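Nitrate transport protein (Parabacteroides distasonis, PDB 3HN0) probably serves as the substrate-binding component of an ABC transporter, possibly for nitrate or a related small solute. Local coordinates at residues Ala98-Asp109 with Pro124-Ile135. Sequence-based numbering, arbitrary orientation. Where two conformers were deposited one is given.
Sequences ALYVFGNGTTPD and PLNYAFNTAGEI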
ATOM      1  N   ALA A  98      16.762 -23.303   4.927  1.00 27.22           N
ATOM      2  CA  ALA A  98      15.751 -22.989   5.930  1.00 25.36           C
ATOM      3  C   ALA A  98      15.613 -21.474   6.053  1.00 22.11           C
ATOM      4  O   ALA A  98      16.621 -20.754   5.995  1.00 19.25           O
ATOM      5  CB  ALA A  98      16.104 -23.581   7.272  1.00 23.31           C
ATOM      6  N   LEU A  99      14.365 -21.015   6.207  1.00 20.10           N
ATOM      7  CA  LEU A  99      14.082 -19.624   6.446  1.00 18.06           C
ATOM      8  C   LEU A  99      13.971 -19.405   7.933  1.00 14.95           C
ATOM      9  O   LEU A  99      13.088 -19.959   8.595  1.00 14.66           O
ATOM     10  CB  LEU A  99      12.787 -19.191   5.735  1.00 18.69           C
ATOM     11  CG  LEU A  99      12.219 -17.801   6.013  1.00 19.32           C
ATOM     12  CD1 LEU A  99      13.243 -16.772   5.712  1.00 25.34           C
ATOM     13  CD2 LEU A  99      10.935 -17.608   5.152  1.00 23.47           C
ATOM     14  N   TYR A 100      14.879 -18.612   8.472  1.00 15.86           N
ATOM     15  CA  TYR A 100      14.904 -18.381   9.895  1.00 16.05           C
ATOM     16  C   TYR A 100      14.022 -17.211  10.240  1.00 18.88           C
ATOM     17  O   TYR A 100      14.167 -16.128   9.658  1.00 17.76           O
ATOM     18  CB  TYR A 100      16.320 -18.125  10.386  1.00 14.53           C
ATOM     19  CG  TYR A 100      17.145 -19.370  10.490  1.00 15.15           C
ATOM     20  CD1 TYR A 100      17.663 -19.972   9.364  1.00 14.43           C
ATOM     21  CD2 TYR A 100      17.391 -19.968  11.733  1.00 19.57           C
ATOM     22  CE1 TYR A 100      18.436 -21.171   9.464  1.00 18.53           C
ATOM     23  CE2 TYR A 100      18.161 -21.105  11.844  1.00 19.91           C
ATOM     24  CZ  TYR A 100      18.674 -21.700  10.712  1.00 19.47           C
ATOM     25  OH  TYR A 100      19.428 -22.853  10.830  1.00 23.80           O
ATOM     26  N   VAL A 101      13.158 -17.432  11.238  1.00 17.45           N
ATOM     27  CA  VAL A 101      12.143 -16.486  11.650  1.00 19.31           C
ATOM     28  C   VAL A 101      12.238 -16.252  13.160  1.00 16.43           C
ATOM     29  O   VAL A 101      12.289 -17.201  13.943  1.00 18.98           O
ATOM     30  CB  VAL A 101      10.719 -17.067  11.291  1.00 20.42           C
ATOM     31  CG1 VAL A 101       9.639 -16.123  11.721  1.00 24.03           C
ATOM     32  CG2 VAL A 101      10.629 -17.386   9.792  1.00 22.85           C
ATOM     33  N   PHE A 102      12.288 -14.993  13.557  1.00 19.09           N
ATOM     34  CA  PHE A 102      12.281 -14.636  14.953  1.00 19.29           C
ATOM     35  C   PHE A 102      10.803 -14.434  15.423  1.00 19.38           C
ATOM     36  O   PHE A 102       9.880 -14.407  14.623  1.00 18.69           O
ATOM     37  CB  PHE A 102      13.136 -13.389  15.189  1.00 21.11           C
ATOM     38  CG  PHE A 102      12.586 -12.142  14.543  1.00 19.23           C
ATOM     39  CD1 PHE A 102      12.878 -11.837  13.197  1.00 21.23           C
ATOM     40  CD2 PHE A 102      11.783 -11.266  15.260  1.00 26.35           C
ATOM     41  CE1 PHE A 102      12.352 -10.699  12.594  1.00 21.91           C
ATOM     42  CE2 PHE A 102      11.282 -10.108  14.660  1.00 19.77           C
ATOM     43  CZ  PHE A 102      11.545  -9.841  13.314  1.00 21.42           C
ATOM     44  N   GLY A 103      10.601 -14.340  16.728  1.00 20.03           N
ATOM     45  CA  GLY A 103       9.268 -14.098  17.280  1.00 20.07           C
ATOM     46  C   GLY A 103       8.209 -15.132  16.947  1.00 20.15           C
ATOM     47  O   GLY A 103       7.056 -14.791  16.646  1.00 18.69           O
ATOM     48  N   ASN A 104       8.580 -16.409  17.036  1.00 20.65           N
ATOM     49  CA  ASN A 104       7.638 -17.488  16.862  1.00 20.89           C
ATOM     50  C   ASN A 104       6.308 -17.187  17.554  1.00 19.00           C
ATOM     51  O   ASN A 104       6.317 -16.797  18.703  1.00 17.20           O
ATOM     52  CB  ASN A 104       8.190 -18.810  17.418  1.00 24.10           C
ATOM     53  CG  ASN A 104       7.176 -19.932  17.315  1.00 29.42           C
ATOM     54  OD1 ASN A 104       6.449 -20.221  18.272  1.00 39.80           O
ATOM     55  ND2 ASN A 104       7.076 -20.524  16.143  1.00 23.98           N
ATOM     56  N   GLY A 105       5.201 -17.370  16.832  1.00 19.08           N
ATOM     57  CA  GLY A 105       3.860 -17.127  17.326  1.00 20.45           C
ATOM     58  C   GLY A 105       3.346 -15.698  17.346  1.00 20.20           C
ATOM     59  O   GLY A 105       2.206 -15.465  17.786  1.00 22.75           O
ATOM     60  N   THR A 106       4.173 -14.752  16.895  1.00 17.40           N
ATOM     61  CA  THR A 106       3.837 -13.325  16.946  1.00 16.90           C
ATOM     62  C   THR A 106       3.853 -12.757  15.532  1.00 16.84           C
ATOM     63  O   THR A 106       4.007 -13.506  14.569  1.00 15.11           O
ATOM     64  CB  THR A 106       4.784 -12.526  17.865  1.00 20.15           C
ATOM     65  OG1 THR A 106       6.086 -12.415  17.258  1.00 20.30           O
ATOM     66  CG2 THR A 106       4.906 -13.177  19.260  1.00 27.43           C
ATOM     67  N   THR A 107       3.669 -11.440  15.413  1.00 16.26           N
ATOM     68  CA  THR A 107       3.522 -10.789  14.103  1.00 15.58           C
ATOM     69  C   THR A 107       4.532 -11.260  13.017  1.00 15.71           C
ATOM     70  O   THR A 107       4.130 -11.689  11.956  1.00 16.47           O
ATOM     71  CB  THR A 107       3.493  -9.279  14.255  1.00 18.55           C
ATOM     72  OG1 THR A 107       2.451  -8.933  15.190  1.00 15.99           O
ATOM     73  CG2 THR A 107       3.183  -8.625  12.922  1.00 21.42           C
ATOM     74  N   PRO A 108       5.850 -11.127  13.261  1.00 15.91           N
ATOM     75  CA  PRO A 108       6.784 -11.494  12.181  1.00 15.33           C
ATOM     76  C   PRO A 108       6.631 -12.911  11.658  1.00 13.79           C
ATOM     77  O   PRO A 108       6.725 -13.166  10.456  1.00 16.32           O
ATOM     78  CB  PRO A 108       8.174 -11.297  12.808  1.00 16.60           C
ATOM     79  CG  PRO A 108       7.964 -11.242  14.280  1.00 18.94           C
ATOM     80  CD  PRO A 108       6.559 -10.635  14.455  1.00 15.14           C
ATOM     81  N   ASP A 109       6.376 -13.862  12.540  1.00 15.61           N
ATOM     82  CA  ASP A 109       6.141 -15.244  12.157  1.00 14.56           C
ATOM     83  C   ASP A 109       4.870 -15.420  11.284  1.00 11.80           C
ATOM     84  O   ASP A 109       4.896 -15.967  10.173  1.00 12.99           O
ATOM     85  CB  ASP A 109       5.998 -16.059  13.457  1.00 17.51           C
ATOM     86  CG  ASP A 109       5.797 -17.529  13.223  1.00 25.56           C
ATOM     87  OD1 ASP A 109       6.060 -17.990  12.092  1.00 20.04           O
ATOM     88  OD2 ASP A 109       5.395 -18.226  14.194  1.00 20.12           O
ATOM     89  N   PRO A 124      11.213 -24.229   4.442  1.00 31.17           N
ATOM     90  CA  PRO A 124      11.128 -24.735   5.814  1.00 29.85           C
ATOM     91  C   PRO A 124      11.423 -23.616   6.805  1.00 27.19           C
ATOM     92  O   PRO A 124      12.423 -22.922   6.654  1.00 24.52           O
ATOM     93  CB  PRO A 124      12.231 -25.793   5.877  1.00 32.59           C
ATOM     94  CG  PRO A 124      12.832 -25.874   4.481  1.00 32.78           C
ATOM     95  CD  PRO A 124      12.469 -24.625   3.784  1.00 31.87           C
ATOM     96  N   LEU A 125      10.550 -23.435   7.789  1.00 24.86           N
ATOM     97  CA  LEU A 125      10.733 -22.387   8.799  1.00 24.60           C
ATOM     98  C   LEU A 125      11.588 -22.898   9.954  1.00 23.22           C
ATOM     99  O   LEU A 125      11.402 -23.998  10.422  1.00 26.15           O
ATOM    100  CB  LEU A 125       9.389 -21.869   9.282  1.00 28.11           C
ATOM    101  CG  LEU A 125       8.542 -21.265   8.157  1.00 32.24           C
ATOM    102  CD1 LEU A 125       7.133 -20.908   8.659  1.00 39.98           C
ATOM    103  CD2 LEU A 125       9.238 -20.041   7.556  1.00 36.15           C
ATOM    104  N   ASN A 126      12.564 -22.117  10.377  1.00 20.32           N
ATOM    105  CA  ASN A 126      13.379 -22.489  11.497  1.00 19.85           C
ATOM    106  C   ASN A 126      13.303 -21.427  12.572  1.00 21.11           C
ATOM    107  O   ASN A 126      13.617 -20.266  12.338  1.00 21.03           O
ATOM    108  CB  ASN A 126      14.807 -22.702  11.031  1.00 20.19           C
ATOM    109  CG  ASN A 126      15.679 -23.361  12.088  1.00 26.51           C
ATOM    110  OD1 ASN A 126      15.624 -23.022  13.286  1.00 22.99           O
ATOM    111  ND2 ASN A 126      16.510 -24.300  11.642  1.00 23.05           N
ATOM    112  N   TYR A 127      12.885 -21.858  13.764  1.00 21.34           N
ATOM    113  CA  TYR A 127      12.625 -20.980  14.886  1.00 21.51           C
ATOM    114  C   TYR A 127      13.722 -21.114  15.950  1.00 20.39           C
ATOM    115  O   TYR A 127      13.540 -20.721  17.103  1.00 23.99           O
ATOM    116  CB  TYR A 127      11.250 -21.307  15.480  1.00 21.60           C
ATOM    117  CG  TYR A 127      10.079 -21.070  14.555  1.00 20.66           C
ATOM    118  CD1 TYR A 127       9.720 -19.773  14.170  1.00 23.54           C
ATOM    119  CD2 TYR A 127       9.329 -22.139  14.046  1.00 22.22           C
ATOM    120  CE1 TYR A 127       8.627 -19.549  13.297  1.00 19.53           C
ATOM    121  CE2 TYR A 127       8.255 -21.933  13.208  1.00 29.66           C
ATOM    122  CZ  TYR A 127       7.905 -20.629  12.828  1.00 20.18           C
ATOM    123  OH  TYR A 127       6.806 -20.477  12.023  1.00 22.39           O
ATOM    124  N   ALA A 128      14.884 -21.580  15.529  1.00 19.39           N
ATOM    125  CA  ALA A 128      16.049 -21.722  16.407  1.00 19.88           C
ATOM    126  C   ALA A 128      16.428 -20.409  17.094  1.00 21.83           C
ATOM    127  O   ALA A 128      16.906 -20.429  18.218  1.00 20.44           O
ATOM    128  CB  ALA A 128      17.243 -22.305  15.627  1.00 19.08           C
ATOM    129  N   PHE A 129      16.212 -19.274  16.432  1.00 18.88           N
ATOM    130  CA  PHE A 129      16.589 -17.984  16.978  1.00 20.61           C
ATOM    131  C   PHE A 129      15.333 -17.151  17.223  1.00 21.99           C
ATOM    132  O   PHE A 129      14.624 -16.821  16.278  1.00 22.42           O
ATOM    133  CB  PHE A 129      17.517 -17.266  15.984  1.00 23.22           C
ATOM    134  CG  PHE A 129      18.832 -18.006  15.726  1.00 22.91           C
ATOM    135  CD1 PHE A 129      19.699 -18.285  16.776  1.00 32.32           C
ATOM    136  CD2 PHE A 129      19.195 -18.401  14.445  1.00 21.03           C
ATOM    137  CE1 PHE A 129      20.899 -18.967  16.550  1.00 32.57           C
ATOM    138  CE2 PHE A 129      20.383 -19.079  14.212  1.00 26.73           C
ATOM    139  CZ  PHE A 129      21.239 -19.357  15.263  1.00 25.58           C
ATOM    140  N   ASN A 130      15.061 -16.773  18.467  1.00 23.15           N
ATOM    141  CA  ASN A 130      13.789 -16.086  18.758  0.60 24.52           C
ATOM    142  C   ASN A 130      13.848 -14.583  18.558  1.00 22.74           C
ATOM    143  O   ASN A 130      12.793 -13.930  18.493  1.00 22.37           O
ATOM    144  CB  ASN A 130      13.265 -16.408  20.165  0.60 26.92           C
ATOM    145  CG  ASN A 130      11.805 -15.997  20.348  0.60 21.24           C
ATOM    146  OD1 ASN A 130      11.485 -15.192  21.209  0.60 31.55           O
ATOM    147  ND2 ASN A 130      10.937 -16.510  19.507  0.60 24.44           N
ATOM    148  N   THR A 131      15.058 -14.030  18.435  1.00 18.59           N
ATOM    149  CA  THR A 131      15.238 -12.599  18.236  1.00 20.91           C
ATOM    150  C   THR A 131      15.949 -12.264  16.919  1.00 20.32           C
ATOM    151  O   THR A 131      16.755 -13.072  16.360  1.00 17.09           O
ATOM    152  CB  THR A 131      16.029 -11.904  19.369  1.00 21.24           C
ATOM    153  OG1 THR A 131      17.419 -12.250  19.299  1.00 21.46           O
ATOM    154  CG2 THR A 131      15.477 -12.246  20.766  1.00 23.73           C
ATOM    155  N   ALA A 132      15.685 -11.044  16.473  1.00 18.98           N
ATOM    156  CA  ALA A 132      16.288 -10.514  15.262  1.00 18.73           C
ATOM    157  C   ALA A 132      17.791 -10.416  15.434  1.00 16.30           C
ATOM    158  O   ALA A 132      18.509 -10.711  14.505  1.00 15.68           O
ATOM    159  CB  ALA A 132      15.662  -9.136  14.869  1.00 17.66           C
ATOM    160  N   GLY A 133      18.268 -10.025  16.622  1.00 16.85           N
ATOM    161  CA  GLY A 133      19.710  -9.924  16.886  1.00 17.37           C
ATOM    162  C   GLY A 133      20.396 -11.272  16.747  1.00 16.13           C
ATOM    163  O   GLY A 133      21.500 -11.366  16.220  1.00 15.04           O
ATOM    164  N   GLU A 134      19.713 -12.328  17.200  1.00 14.45           N
ATOM    165  CA  GLU A 134      20.243 -13.674  17.118  1.00 12.93           C
ATOM    166  C   GLU A 134      20.302 -14.188  15.687  1.00 15.25           C
ATOM    167  O   GLU A 134      21.286 -14.840  15.309  1.00 14.46           O
ATOM    168  CB  GLU A 134      19.432 -14.642  17.948  1.00 14.95           C
ATOM    169  CG  GLU A 134      19.768 -14.480  19.475  1.00 16.12           C
ATOM    170  CD  GLU A 134      18.736 -15.145  20.383  1.00 27.77           C
ATOM    171  OE1 GLU A 134      17.604 -15.393  19.946  1.00 27.09           O
ATOM    172  OE2 GLU A 134      19.060 -15.398  21.564  1.00 43.14           O
ATOM    173  N   ILE A 135      19.254 -13.902  14.931  1.00 15.08           N
ATOM    174  CA  ILE A 135      19.205 -14.196  13.493  1.00 15.36           C
ATOM    175  C   ILE A 135      20.344 -13.489  12.762  1.00 13.09           C
ATOM    176  O   ILE A 135      20.992 -14.097  11.914  1.00 11.56           O
ATOM    177  CB  ILE A 135      17.862 -13.836  12.852  1.00 19.81           C
ATOM    178  CG1 ILE A 135      16.797 -14.853  13.310  1.00 20.20           C
ATOM    179  CG2 ILE A 135      17.970 -13.862  11.278  1.00 16.47           C
ATOM    180  CD1 ILE A 135      15.454 -14.658  12.737  1.00 29.97           C
TER
HETATM  181  O   HOH W   1      11.242 -17.615  16.449  1.00 24.69           O
HETATM  182  O   HOH W   2       8.202 -16.004  20.208  1.00 32.61           O
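Leu99 and Tyr100 pair in parallel with Leu125 and Asn126, the two strands of a right-handed beta-alpha-beta unit whose crossover is helix 107-119; such units build the alpha/beta lobes of periplasmic-type binding proteins. Three backbone bonds hold the strands: Leu99 N to Pro124 O, Asn126 N to Leu99 O and Val101 N to Asn126 O. Beyond them the two segments stay joined through Gly103 N, which donates to Asn130 O (2.8 Å); a water also donates to Val101 O and accepts from Asn104 N. On one face of the strand pair the Asn126 amide stacks on the Tyr100 ring, planes 18° apart, with CB over the ring centre. Asn126 OD1 meanwhile takes the Ala128 N-H in its carbonyl plane, an Asx turn that fixes the amide's rotation. Phe129 CD2 reaches Tyr100 CD2 at 3.6 Å. On the face of Leu99 and Leu125, Leu125 CD2 packs on Leu99 CD2 and also touches Val101 CG2. Further along, Phe102 has CG between its backbone N and carbonyl carbon (chi1 66°), which lays the ring beneath Ala132 CB, centred under it, while Ile135 CD1 meets the ring edge in plane. The Thr131-Glu134 capping box starts the helix carrying both partners. Tyr127 lies alongside Val101 and under Asn104, whose ND2 sits 3.1 Å above the ring plane, over its centre. Tyr127 OH, 2.6 Å from Asp109 OD1, approaches on the syn side, 24° out of the carboxylate plane. A phenylalanine in place of Tyr127 would probably leave Asp109 OD1 without its hydroxyl donor and the ring without that tether. Asp109 also salt-bridges Arg113, and its OD2 accepts from Gly105 N through the anti lone pair.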